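Local coordinates for probable glucarate dehydratase (Mycobacterium smegmatis str. MC2 155, PDB 3VDG), which probably dehydrates D-glucarate to 5-dehydro-4-deoxy-D-glucarate, as a metal-dependent member of the enolase superfamily, at residues T70-T75 with V403-D408; F98-I103 with G322-R327; T253-A258 with A279-Q284; Y430-S433 with G437-A440. All blocks are in the same frame, centred on the assembly; numbering follows the deposited sequence. Where two conformers were deposited one is given.

Contact 1: residues T70-T75 with V403-D408; sequences TGLGET and VEIDED
Leu72 in strand 70-75 faces Glu404 and Ile405 of an irregular, largely extended run, and the backbones come nearest with the CA atoms of Leu72 and Glu404 7.9 Å apart. No hydrogen bond spans that gap, and side chains carry the contact. Within the chain, strand 70-75 is an outermost strand of a three-stranded antiparallel sheet, bonded through Gly71, Gly73 and Thr75 to strand 55-65.

The isobutyl fork of Leu72 does the touching. Its CG stands opposite the carbonyl carbon (chi1 -58°), which carries both methyl groups out to segment 403-408. CD2 meets the CG1 methylene of Ile405 at 3.5 Å, and CD1 lies 3.8 Å from the same Ile405 CG1, so that the fork closes on this one methylene. CD1 also approaches the Val403 carbonyl, 3.7 Å from Val403 O. Ile405 turns its CG1 branch inward, while Glu404 directs its CB away from the strand and lies at the exposed border.

Ile350 of helix 349-360 touches both Leu72 and Ile405, and Asp145 accepts from Leu72 N. Asp406, two residues beyond Glu404, is the N-cap of helix 407-420, which starts at Glu407: its OD1 takes a weak bond from Asp408 N at 3.0 Å and a hydrogen bond from Ala409 N. Glu407 in the first turn accepts from Gln62 of strand 55-65. The chain thus comes back from the barrel to the antiparallel sheet, as in the enolase superfamily, where the C-terminal segment completes the N-terminal capping domain.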
loop_
_atom_site.group_PDB
_atom_site.type_symbol
_atom_site.label_atom_id
_atom_site.label_comp_id
_atom_site.label_asym_id
_atom_site.label_seq_id
_atom_site.Cartn_x
_atom_site.Cartn_y
_atom_site.Cartn_z
ATOM N N THR A 70 -10.330 -24.575 1.754
ATOM C CA THR A 70 -11.278 -23.747 0.983
ATOM C C THR A 70 -11.303 -22.351 1.582
ATOM O O THR A 70 -11.432 -22.204 2.798
ATOM C CB THR A 70 -12.707 -24.356 1.002
ATOM O OG1 THR A 70 -12.702 -25.577 0.251
ATOM C CG2 THR A 70 -13.734 -23.396 0.374
ATOM N N GLY A 71 -11.179 -21.333 0.735
ATOM C CA GLY A 71 -11.239 -19.938 1.207
ATOM C C GLY A 71 -12.607 -19.330 0.867
ATOM O O GLY A 71 -13.254 -19.724 -0.114
ATOM N N LEU A 72 -13.028 -18.341 1.650
ATOM C CA LEU A 72 -14.350 -17.741 1.478
ATOM C C LEU A 72 -14.205 -16.278 1.077
ATOM O O LEU A 72 -13.321 -15.575 1.572
ATOM C CB LEU A 72 -15.150 -17.811 2.795
ATOM C CG LEU A 72 -15.360 -19.224 3.363
ATOM C CD1 LEU A 72 -16.156 -19.154 4.675
ATOM C CD2 LEU A 72 -16.048 -20.065 2.303
ATOM N N GLY A 73 -15.092 -15.831 0.187
ATOM C CA GLY A 73 -15.207 -14.422 -0.176
ATOM C C GLY A 73 -16.698 -14.153 -0.366
ATOM O O GLY A 73 -17.497 -15.098 -0.471
ATOM N N GLU A 74 -17.073 -12.878 -0.459
ATOM C CA GLU A 74 -18.486 -12.508 -0.592
ATOM C C GLU A 74 -18.557 -11.238 -1.404
ATOM O O GLU A 74 -17.730 -10.329 -1.229
ATOM C CB GLU A 74 -19.116 -12.275 0.788
ATOM C CG GLU A 74 -20.597 -11.881 0.753
ATOM C CD GLU A 74 -21.126 -11.471 2.126
ATOM O OE1 GLU A 74 -20.640 -11.986 3.159
ATOM O OE2 GLU A 74 -22.052 -10.635 2.185
ATOM N N THR A 75 -19.537 -11.170 -2.301
ATOM C CA THR A 75 -19.640 -10.030 -3.203
ATOM C C THR A 75 -21.103 -9.844 -3.625
ATOM O O THR A 75 -22.004 -10.502 -3.076
ATOM C CB THR A 75 -18.716 -10.276 -4.426
ATOM O OG1 THR A 75 -18.753 -9.153 -5.320
ATOM C CG2 THR A 75 -19.148 -11.518 -5.166
ATOM N N VAL A 403 -14.208 -17.435 10.036
ATOM C CA VAL A 403 -15.595 -17.899 9.945
ATOM C C VAL A 403 -15.613 -19.065 8.967
ATOM O O VAL A 403 -14.743 -19.146 8.094
ATOM C CB VAL A 403 -16.562 -16.793 9.455
ATOM C CG1 VAL A 403 -16.693 -15.701 10.509
ATOM C CG2 VAL A 403 -16.075 -16.197 8.139
ATOM N N GLU A 404 -16.592 -19.962 9.108
ATOM C CA GLU A 404 -16.723 -21.131 8.211
ATOM C C GLU A 404 -18.155 -21.281 7.726
ATOM O O GLU A 404 -19.091 -20.941 8.444
ATOM C CB GLU A 404 -16.311 -22.428 8.927
ATOM C CG GLU A 404 -14.862 -22.460 9.396
ATOM C CD GLU A 404 -14.398 -23.848 9.820
ATOM O OE1 GLU A 404 -15.107 -24.846 9.549
ATOM O OE2 GLU A 404 -13.310 -23.950 10.424
ATOM N N ILE A 405 -18.318 -21.808 6.518
ATOM C CA ILE A 405 -19.650 -21.963 5.937
ATOM C C ILE A 405 -20.464 -22.959 6.746
ATOM O O ILE A 405 -19.945 -23.981 7.210
ATOM C CB ILE A 405 -19.582 -22.464 4.486
ATOM C CG1 ILE A 405 -19.105 -21.354 3.546
ATOM C CG2 ILE A 405 -20.954 -22.962 4.016
ATOM C CD1 ILE A 405 -20.076 -20.206 3.446
ATOM N N ASP A 406 -21.733 -22.628 6.938
ATOM C CA ASP A 406 -22.735 -23.563 7.441
ATOM C C ASP A 406 -23.471 -24.017 6.188
ATOM O O ASP A 406 -24.243 -23.250 5.596
ATOM C CB ASP A 406 -23.644 -22.822 8.415
ATOM C CG ASP A 406 -24.857 -23.637 8.847
ATOM O OD1 ASP A 406 -25.245 -24.603 8.155
ATOM O OD2 ASP A 406 -25.447 -23.280 9.881
ATOM N N GLU A 407 -23.198 -25.244 5.737
ATOM C CA GLU A 407 -23.703 -25.683 4.430
ATOM C C GLU A 407 -25.250 -25.708 4.377
ATOM O O GLU A 407 -25.844 -25.483 3.318
ATOM C CB GLU A 407 -23.106 -27.036 4.007
ATOM C CG GLU A 407 -21.614 -27.008 3.637
ATOM C CD GLU A 407 -21.284 -26.352 2.282
ATOM O OE1 GLU A 407 -22.191 -26.045 1.471
ATOM O OE2 GLU A 407 -20.081 -26.144 2.002
ATOM N N ASP A 408 -25.891 -25.969 5.513
ATOM C CA ASP A 408 -27.353 -25.991 5.536
ATOM C C ASP A 408 -27.910 -24.584 5.397
ATOM O O ASP A 408 -28.916 -24.373 4.717
ATOM C CB ASP A 408 -27.880 -26.618 6.827
ATOM C CG ASP A 408 -27.689 -28.128 6.861
ATOM O OD1 ASP A 408 -27.545 -28.762 5.791
ATOM O OD2 ASP A 408 -27.674 -28.680 7.969
#

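Contact 2: residues F98-I103 with G322-R327; sequences FSTNVI and GLQRSR
Gln324 NE2 is shared by two acceptors, Thr100 OG1 across the contact and the carboxylate of Glu140 in helix 131-151. Its bond to Thr100 OG1 is 3.1 Å long and nearly straight, with an N-H...O angle of 165°. The hydroxyl oxygen lies close to the amide plane of Gln324, so the N-H points at it along its natural direction. The glutamine chain runs extended beyond CG, and chi3 of 95° sets the amide so that NE2 faces Thr100. On the other side, chi1 of 52° places Thr100 OG1 between the backbone N and the carbonyl carbon, leaving the CG2 methyl 4.0 Å from Gln324 NE2. The touch is small and centres on this one hydrogen bond, with the CA atoms of Thr100 and Gln324 9.3 Å apart.

Thr100 opens helix 100-111 of the capping domain, whereas Gln324 sits in the first turn of helix 323-336, one of the outer helices of the enolase-type barrel; the bond therefore joins the two domains. Glu140 also accepts from Leu323 N at the start of that helix. Gln324 OE1 in turn accepts from Arg327 NH2 of the second subunit, with the reciprocal bond made by Arg327 of this chain, and Asn101 reaches Gly161 O of the second subunit.

The turn bearing Gln324 begins at Gly322, the N-cap residue. Its carbonyl oxygen takes two donors from opposite faces of the carbonyl plane: Ser326 N reaches Gly322 O at 3.1 Å, and Ser326 OG reaches Gly322 O at 2.9 Å.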
loop_
_atom_site.group_PDB
_atom_site.type_symbol
_atom_site.label_atom_id
_atom_site.label_comp_id
_atom_site.label_asym_id
_atom_site.label_seq_id
_atom_site.Cartn_x
_atom_site.Cartn_y
_atom_site.Cartn_z
ATOM N N PHE A 98 -1.009 -17.456 -2.931
ATOM C CA PHE A 98 -0.135 -16.363 -2.500
ATOM C C PHE A 98 0.180 -15.398 -3.650
ATOM O O PHE A 98 0.734 -14.315 -3.435
ATOM C CB PHE A 98 1.171 -16.913 -1.904
ATOM C CG PHE A 98 0.984 -17.566 -0.560
ATOM C CD1 PHE A 98 1.093 -16.819 0.610
ATOM C CD2 PHE A 98 0.689 -18.923 -0.464
ATOM C CE1 PHE A 98 0.916 -17.401 1.850
ATOM C CE2 PHE A 98 0.502 -19.511 0.778
ATOM C CZ PHE A 98 0.615 -18.756 1.935
ATOM N N SER A 99 -0.181 -15.783 -4.867
ATOM C CA SER A 99 0.125 -14.942 -6.038
ATOM C C SER A 99 -1.048 -14.026 -6.413
ATOM O O SER A 99 -1.539 -14.057 -7.538
ATOM C CB SER A 99 0.525 -15.798 -7.243
ATOM O OG SER A 99 1.727 -16.519 -7.003
ATOM N N THR A 100 -1.467 -13.180 -5.482
ATOM C CA THR A 100 -2.623 -12.331 -5.708
ATOM C C THR A 100 -2.373 -11.234 -6.756
ATOM O O THR A 100 -3.306 -10.838 -7.448
ATOM C CB THR A 100 -3.171 -11.749 -4.382
ATOM O OG1 THR A 100 -2.100 -11.121 -3.672
ATOM C CG2 THR A 100 -3.766 -12.897 -3.507
ATOM N N ASN A 101 -1.130 -10.768 -6.899
ATOM C CA ASN A 101 -0.813 -9.791 -7.961
ATOM C C ASN A 101 -1.087 -10.401 -9.336
ATOM O O ASN A 101 -1.735 -9.793 -10.192
ATOM C CB ASN A 101 0.652 -9.349 -7.914
ATOM C CG ASN A 101 0.961 -8.444 -6.726
ATOM O OD1 ASN A 101 0.087 -7.735 -6.234
ATOM N ND2 ASN A 101 2.207 -8.487 -6.250
ATOM N N VAL A 102 -0.571 -11.612 -9.544
ATOM C CA VAL A 102 -0.764 -12.314 -10.804
ATOM C C VAL A 102 -2.257 -12.587 -11.029
ATOM O O VAL A 102 -2.755 -12.470 -12.145
ATOM C CB VAL A 102 0.021 -13.661 -10.805
ATOM C CG1 VAL A 102 -0.524 -14.607 -11.854
ATOM C CG2 VAL A 102 1.518 -13.416 -11.019
ATOM N N ILE A 103 -2.964 -12.960 -9.963
ATOM C CA ILE A 103 -4.372 -13.312 -10.070
ATOM C C ILE A 103 -5.185 -12.103 -10.539
ATOM O O ILE A 103 -6.065 -12.228 -11.394
ATOM C CB ILE A 103 -4.910 -13.936 -8.759
ATOM C CG1 ILE A 103 -4.420 -15.394 -8.631
ATOM C CG2 ILE A 103 -6.435 -13.926 -8.701
ATOM C CD1 ILE A 103 -4.575 -15.927 -7.221
ATOM N N GLY A 322 -10.351 -5.685 -2.779
ATOM C CA GLY A 322 -9.913 -6.665 -1.770
ATOM C C GLY A 322 -9.140 -6.018 -0.636
ATOM O O GLY A 322 -9.075 -4.791 -0.540
ATOM N N LEU A 323 -8.547 -6.828 0.235
ATOM C CA LEU A 323 -8.015 -6.272 1.481
ATOM C C LEU A 323 -6.660 -5.583 1.345
ATOM O O LEU A 323 -6.399 -4.537 1.980
ATOM C CB LEU A 323 -7.971 -7.353 2.570
ATOM C CG LEU A 323 -9.286 -8.114 2.847
ATOM C CD1 LEU A 323 -9.142 -9.046 4.055
ATOM C CD2 LEU A 323 -10.482 -7.196 3.064
ATOM N N GLN A 324 -5.765 -6.176 0.567
ATOM C CA GLN A 324 -4.469 -5.524 0.356
ATOM C C GLN A 324 -4.616 -4.187 -0.374
ATOM O O GLN A 324 -3.958 -3.204 -0.034
ATOM C CB GLN A 324 -3.528 -6.446 -0.415
ATOM C CG GLN A 324 -3.270 -7.759 0.317
ATOM C CD GLN A 324 -2.672 -8.798 -0.622
ATOM O OE1 GLN A 324 -1.460 -8.933 -0.679
ATOM N NE2 GLN A 324 -3.524 -9.487 -1.416
ATOM N N ARG A 325 -5.469 -4.134 -1.389
ATOM C CA ARG A 325 -5.707 -2.844 -2.044
ATOM C C ARG A 325 -6.410 -1.827 -1.141
ATOM O O ARG A 325 -6.214 -0.615 -1.304
ATOM C CB ARG A 325 -6.422 -3.032 -3.381
ATOM C CG ARG A 325 -5.442 -3.599 -4.418
ATOM C CD ARG A 325 -6.169 -4.159 -5.637
ATOM N NE ARG A 325 -6.680 -3.116 -6.518
ATOM C CZ ARG A 325 -5.949 -2.495 -7.450
ATOM N NH1 ARG A 325 -4.682 -2.804 -7.629
ATOM N NH2 ARG A 325 -6.493 -1.561 -8.211
ATOM N N SER A 326 -7.205 -2.304 -0.180
ATOM C CA SER A 326 -7.801 -1.393 0.802
ATOM C C SER A 326 -6.719 -0.846 1.739
ATOM O O SER A 326 -6.772 0.300 2.151
ATOM C CB SER A 326 -8.905 -2.078 1.611
ATOM O OG SER A 326 -10.015 -2.406 0.773
ATOM N N ARG A 327 -5.748 -1.681 2.086
ATOM C CA ARG A 327 -4.599 -1.228 2.857
ATOM C C ARG A 327 -3.809 -0.170 2.061
ATOM O O ARG A 327 -3.323 0.800 2.617
ATOM C CB ARG A 327 -3.713 -2.425 3.207
ATOM C CG ARG A 327 -2.446 -2.032 3.947
ATOM C CD ARG A 327 -1.516 -3.230 4.156
ATOM N NE ARG A 327 -0.491 -2.921 5.156
ATOM C CZ ARG A 327 0.553 -3.696 5.418
ATOM N NH1 ARG A 327 1.427 -3.339 6.362
ATOM N NH2 ARG A 327 0.711 -4.832 4.733
#

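Contact 3: residues T253-A258 with A279-Q284; sequences TSVKVA and AEVAAQ
Ser254 and Val255 meet Val281 and Gln284 between two neighbouring helices, without a direct hydrogen bond. The Ser254 methylene does the touching for that residue, CB lying 3.5 Å from Val281 CG2. Val255 directs CG2 at the backbone of the second helix, 4.0 Å from Val281 CA. With chi1 165° turning it opposite the backbone N, the other methyl, CG1, comes against the amide end of Gln284, whose side chain crosses that of Val255 at about a right angle; this last touch belongs to one of two deposited conformers of Gln284 and is less certain.

A water links the backbones beside this packing, donating to Val255 O at 2.9 Å and weakly to Gln284 O at 3.3 Å. Further out, Ser254 OG is bonded to Thr250 O, just before its helix starts, and Val281 rests on Leu289 of strand 289-291.

The axes of the helical segments 253-258 and 279-284 approach to 9.2 Å and run roughly parallel, crossing at -28°. Helices 251-260 and 275-284 follow strands 241-244 and 267-269, whose ends supply Asp244 and Glu269 to the sodium site. This is the packing of successive outer helices in the beta-alpha-beta units of the enolase-superfamily barrel.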
loop_
_atom_site.group_PDB
_atom_site.type_symbol
_atom_site.label_atom_id
_atom_site.label_comp_id
_atom_site.label_asym_id
_atom_site.label_seq_id
_atom_site.Cartn_x
_atom_site.Cartn_y
_atom_site.Cartn_z
ATOM N N THR A 253 -27.613 24.308 -1.407
ATOM C CA THR A 253 -28.395 23.706 -0.349
ATOM C C THR A 253 -27.471 23.009 0.674
ATOM O O THR A 253 -27.715 23.062 1.881
ATOM C CB THR A 253 -29.421 22.726 -0.941
ATOM O OG1 THR A 253 -30.387 23.464 -1.716
ATOM C CG2 THR A 253 -30.122 21.927 0.147
ATOM N N SER A 254 -26.411 22.364 0.181
ATOM C CA SER A 254 -25.490 21.614 1.054
ATOM C C SER A 254 -24.820 22.547 2.051
ATOM O O SER A 254 -24.627 22.200 3.223
ATOM C CB SER A 254 -24.407 20.934 0.205
ATOM O OG SER A 254 -25.007 20.007 -0.699
ATOM N N VAL A 255 -24.433 23.720 1.565
ATOM C CA VAL A 255 -23.731 24.694 2.390
ATOM C C VAL A 255 -24.661 25.183 3.507
ATOM O O VAL A 255 -24.225 25.392 4.634
ATOM C CB VAL A 255 -23.175 25.857 1.539
ATOM C CG1 VAL A 255 -22.768 27.031 2.422
ATOM C CG2 VAL A 255 -22.009 25.394 0.672
ATOM N N LYS A 256 -25.955 25.304 3.221
ATOM C CA LYS A 256 -26.904 25.681 4.271
ATOM C C LYS A 256 -27.066 24.583 5.318
ATOM O O LYS A 256 -27.153 24.853 6.522
ATOM C CB LYS A 256 -28.272 26.031 3.666
ATOM C CG LYS A 256 -28.254 27.341 2.896
ATOM C CD LYS A 256 -29.501 27.493 2.040
ATOM C CE LYS A 256 -29.362 28.659 1.077
ATOM N NZ LYS A 256 -30.477 28.656 0.094
ATOM N N VAL A 257 -27.143 23.341 4.858
ATOM C CA VAL A 257 -27.251 22.221 5.785
ATOM C C VAL A 257 -26.007 22.172 6.675
ATOM O O VAL A 257 -26.110 22.054 7.899
ATOM C CB VAL A 257 -27.421 20.869 5.051
ATOM C CG1 VAL A 257 -27.393 19.716 6.056
ATOM C CG2 VAL A 257 -28.736 20.864 4.273
ATOM N N ALA A 258 -24.831 22.269 6.055
ATOM C CA ALA A 258 -23.575 22.222 6.810
ATOM C C ALA A 258 -23.491 23.350 7.852
ATOM O O ALA A 258 -23.100 23.124 9.010
ATOM C CB ALA A 258 -22.376 22.252 5.866
ATOM N N ALA A 279 -16.137 20.040 -3.861
ATOM C CA ALA A 279 -15.068 20.985 -3.527
ATOM C C ALA A 279 -15.671 22.334 -3.136
ATOM O O ALA A 279 -15.230 22.953 -2.173
ATOM C CB ALA A 279 -14.108 21.141 -4.701
ATOM N N GLU A 280 -16.690 22.768 -3.884
ATOM C CA GLU A 280 -17.427 24.002 -3.567
ATOM C C GLU A 280 -18.012 23.928 -2.166
ATOM O O GLU A 280 -17.881 24.865 -1.393
ATOM C CB GLU A 280 -18.560 24.230 -4.576
ATOM C CG GLU A 280 -19.128 25.638 -4.588
ATOM C CD GLU A 280 -18.140 26.646 -5.148
ATOM O OE1 GLU A 280 -18.291 27.855 -4.874
ATOM O OE2 GLU A 280 -17.203 26.224 -5.859
ATOM N N VAL A 281 -18.666 22.819 -1.831
ATOM C CA VAL A 281 -19.264 22.707 -0.516
ATOM C C VAL A 281 -18.178 22.681 0.565
ATOM O O VAL A 281 -18.322 23.333 1.603
ATOM C CB VAL A 281 -20.172 21.462 -0.386
ATOM C CG1 VAL A 281 -20.716 21.329 1.026
ATOM C CG2 VAL A 281 -21.328 21.527 -1.391
ATOM N N ALA A 282 -17.089 21.936 0.327
ATOM C CA ALA A 282 -16.071 21.750 1.374
ATOM C C ALA A 282 -15.412 23.080 1.744
ATOM O O ALA A 282 -14.988 23.276 2.890
ATOM C CB ALA A 282 -15.012 20.751 0.937
ATOM N N ALA A 283 -15.325 23.983 0.772
ATOM C CA ALA A 283 -14.716 25.302 1.020
ATOM C C ALA A 283 -15.480 26.073 2.103
ATOM O O ALA A 283 -14.912 26.929 2.778
ATOM C CB ALA A 283 -14.641 26.117 -0.273
ATOM N N GLN A 284 -16.765 25.771 2.279
ATOM C CA GLN A 284 -17.580 26.484 3.264
ATOM C C GLN A 284 -17.965 25.615 4.459
ATOM O O GLN A 284 -18.207 26.124 5.545
ATOM C CB GLN A 284 -18.844 27.069 2.617
ATOM C CG GLN A 284 -18.587 28.007 1.438
ATOM C CD GLN A 284 -19.804 28.841 1.061
ATOM O OE1 GLN A 284 -20.473 29.412 1.921
ATOM N NE2 GLN A 284 -20.084 28.928 -0.232
HETATM O O HOH W 1 -21.495 25.728 5.451
#

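Contact 4: residues Y430-S433 with G437-A440; sequences YMRS and GFNA
Met431 and Phe438 form a Met-aromatic contact where the C-terminal tail doubles back over helix 427-434, at the protein surface. The chain turns within a few residues, bringing the CA atoms of Arg432 and Phe438 to 5.5 Å. Met431 lays its CG methylene over one face of the Phe438 ring, close to the centre: CG is 3.4 Å from the Phe438 ring centroid, a CH-pi contact. The sulfur stands farther off above the same ring, with Met431 SD 4.7 Å from the Phe438 centroid. A chi1 of 179°, with CG opposite the backbone N, brings Met431 CG over the ring. The two side chains cross at about a right angle.

Arg432 runs past the ring edge with its CG, extended as far as NE, and then holds the tail by its guanidinium. Arg432 NE gives a short but bent, hence weak, bond of 2.8 Å to Phe438 O. Val51 of strand 50-51 touches Met431, Tyr430 OH bonds His180 ND1, and Arg444 donates to Asn439 O. The guanidinium and the Asn439 amide are turned 74° apart, yet the second bond is well directed: Arg432 NH1 meets a lone pair of Asn439 OD1 in the carbonyl plane and at the guanidinium edge, at 3.0 Å with an N-H...O angle of 161°.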
loop_
_atom_site.group_PDB
_atom_site.type_symbol
_atom_site.label_atom_id
_atom_site.label_comp_id
_atom_site.label_asym_id
_atom_site.label_seq_id
_atom_site.Cartn_x
_atom_site.Cartn_y
_atom_site.Cartn_z
ATOM N N TYR A 430 -37.821 -1.255 -8.115
ATOM C CA TYR A 430 -38.749 -1.764 -7.113
ATOM C C TYR A 430 -39.695 -0.669 -6.623
ATOM O O TYR A 430 -40.895 -0.897 -6.489
ATOM C CB TYR A 430 -38.013 -2.403 -5.931
ATOM C CG TYR A 430 -38.923 -2.882 -4.824
ATOM C CD1 TYR A 430 -39.958 -3.788 -5.080
ATOM C CD2 TYR A 430 -38.732 -2.451 -3.514
ATOM C CE1 TYR A 430 -40.790 -4.230 -4.058
ATOM C CE2 TYR A 430 -39.556 -2.879 -2.495
ATOM C CZ TYR A 430 -40.582 -3.768 -2.771
ATOM O OH TYR A 430 -41.388 -4.186 -1.736
ATOM N N MET A 431 -39.170 0.519 -6.347
ATOM C CA MET A 431 -40.064 1.631 -6.019
ATOM C C MET A 431 -41.079 1.846 -7.175
ATOM O O MET A 431 -42.265 1.996 -6.922
ATOM C CB MET A 431 -39.284 2.921 -5.702
ATOM C CG MET A 431 -40.186 4.106 -5.368
ATOM S SD MET A 431 -41.092 3.883 -3.831
ATOM C CE MET A 431 -39.924 4.635 -2.680
ATOM N N ARG A 432 -40.624 1.831 -8.425
ATOM C CA ARG A 432 -41.553 2.028 -9.562
ATOM C C ARG A 432 -42.606 0.946 -9.694
ATOM O O ARG A 432 -43.699 1.230 -10.163
ATOM C CB ARG A 432 -40.833 2.162 -10.902
ATOM C CG ARG A 432 -40.031 3.433 -11.086
ATOM C CD ARG A 432 -39.507 3.514 -12.516
ATOM N NE ARG A 432 -38.944 4.832 -12.775
ATOM C CZ ARG A 432 -37.668 5.069 -13.067
ATOM N NH1 ARG A 432 -37.264 6.317 -13.278
ATOM N NH2 ARG A 432 -36.804 4.067 -13.166
ATOM N N SER A 433 -42.283 -0.292 -9.311
ATOM C CA SER A 433 -43.279 -1.358 -9.358
ATOM C C SER A 433 -44.406 -1.034 -8.382
ATOM O O SER A 433 -45.524 -1.519 -8.530
ATOM C CB SER A 433 -42.657 -2.734 -9.026
ATOM O OG SER A 433 -42.439 -2.869 -7.626
ATOM N N GLY A 437 -44.895 6.269 -11.428
ATOM C CA GLY A 437 -44.340 7.524 -11.919
ATOM C C GLY A 437 -43.087 7.961 -11.185
ATOM O O GLY A 437 -42.551 9.020 -11.470
ATOM N N PHE A 438 -42.628 7.153 -10.228
ATOM C CA PHE A 438 -41.450 7.506 -9.416
ATOM C C PHE A 438 -40.214 7.692 -10.273
ATOM O O PHE A 438 -39.940 6.867 -11.153
ATOM C CB PHE A 438 -41.166 6.411 -8.381
ATOM C CG PHE A 438 -39.992 6.710 -7.493
ATOM C CD1 PHE A 438 -38.732 6.178 -7.784
ATOM C CD2 PHE A 438 -40.137 7.516 -6.370
ATOM C CE1 PHE A 438 -37.648 6.436 -6.965
ATOM C CE2 PHE A 438 -39.051 7.782 -5.551
ATOM C CZ PHE A 438 -37.806 7.233 -5.849
ATOM N N ASN A 439 -39.480 8.776 -10.044
ATOM C CA ASN A 439 -38.183 8.965 -10.712
ATOM C C ASN A 439 -37.044 9.110 -9.704
ATOM O O ASN A 439 -37.210 9.740 -8.659
ATOM C CB ASN A 439 -38.204 10.207 -11.612
ATOM C CG ASN A 439 -38.922 9.967 -12.928
ATOM O OD1 ASN A 439 -38.826 8.890 -13.517
ATOM N ND2 ASN A 439 -39.643 10.975 -13.399
ATOM N N ALA A 440 -35.884 8.547 -10.025
ATOM C CA ALA A 440 -34.705 8.742 -9.182
ATOM C C ALA A 440 -34.004 10.043 -9.572
ATOM O O ALA A 440 -32.866 10.057 -10.033
ATOM C CB ALA A 440 -33.758 7.550 -9.286
#

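In the fold
Contacts 1 and 2 lie in the part of the molecule where the capping domain meets the barrel, their centres about 19 Å apart with no touch. Contact 3 is out on the barrel wall, with its centre about 43 Å from that of contact 1, on the other side of the chain's centre. Along the chain the first three sit one within another: 70-75 opens, 98-103 follows, both halves of contact 3 come next, then 322-327 and finally 403-408. Contact 4 comes last, on helix 427-434 and the loop after it; its centre is about 29 Å from that of contact 3. Contact 2 joins capping domain to barrel helix, contact 1 ties the returning C-terminal chain to the capping-domain sheet, and contacts 3 and 4 are local.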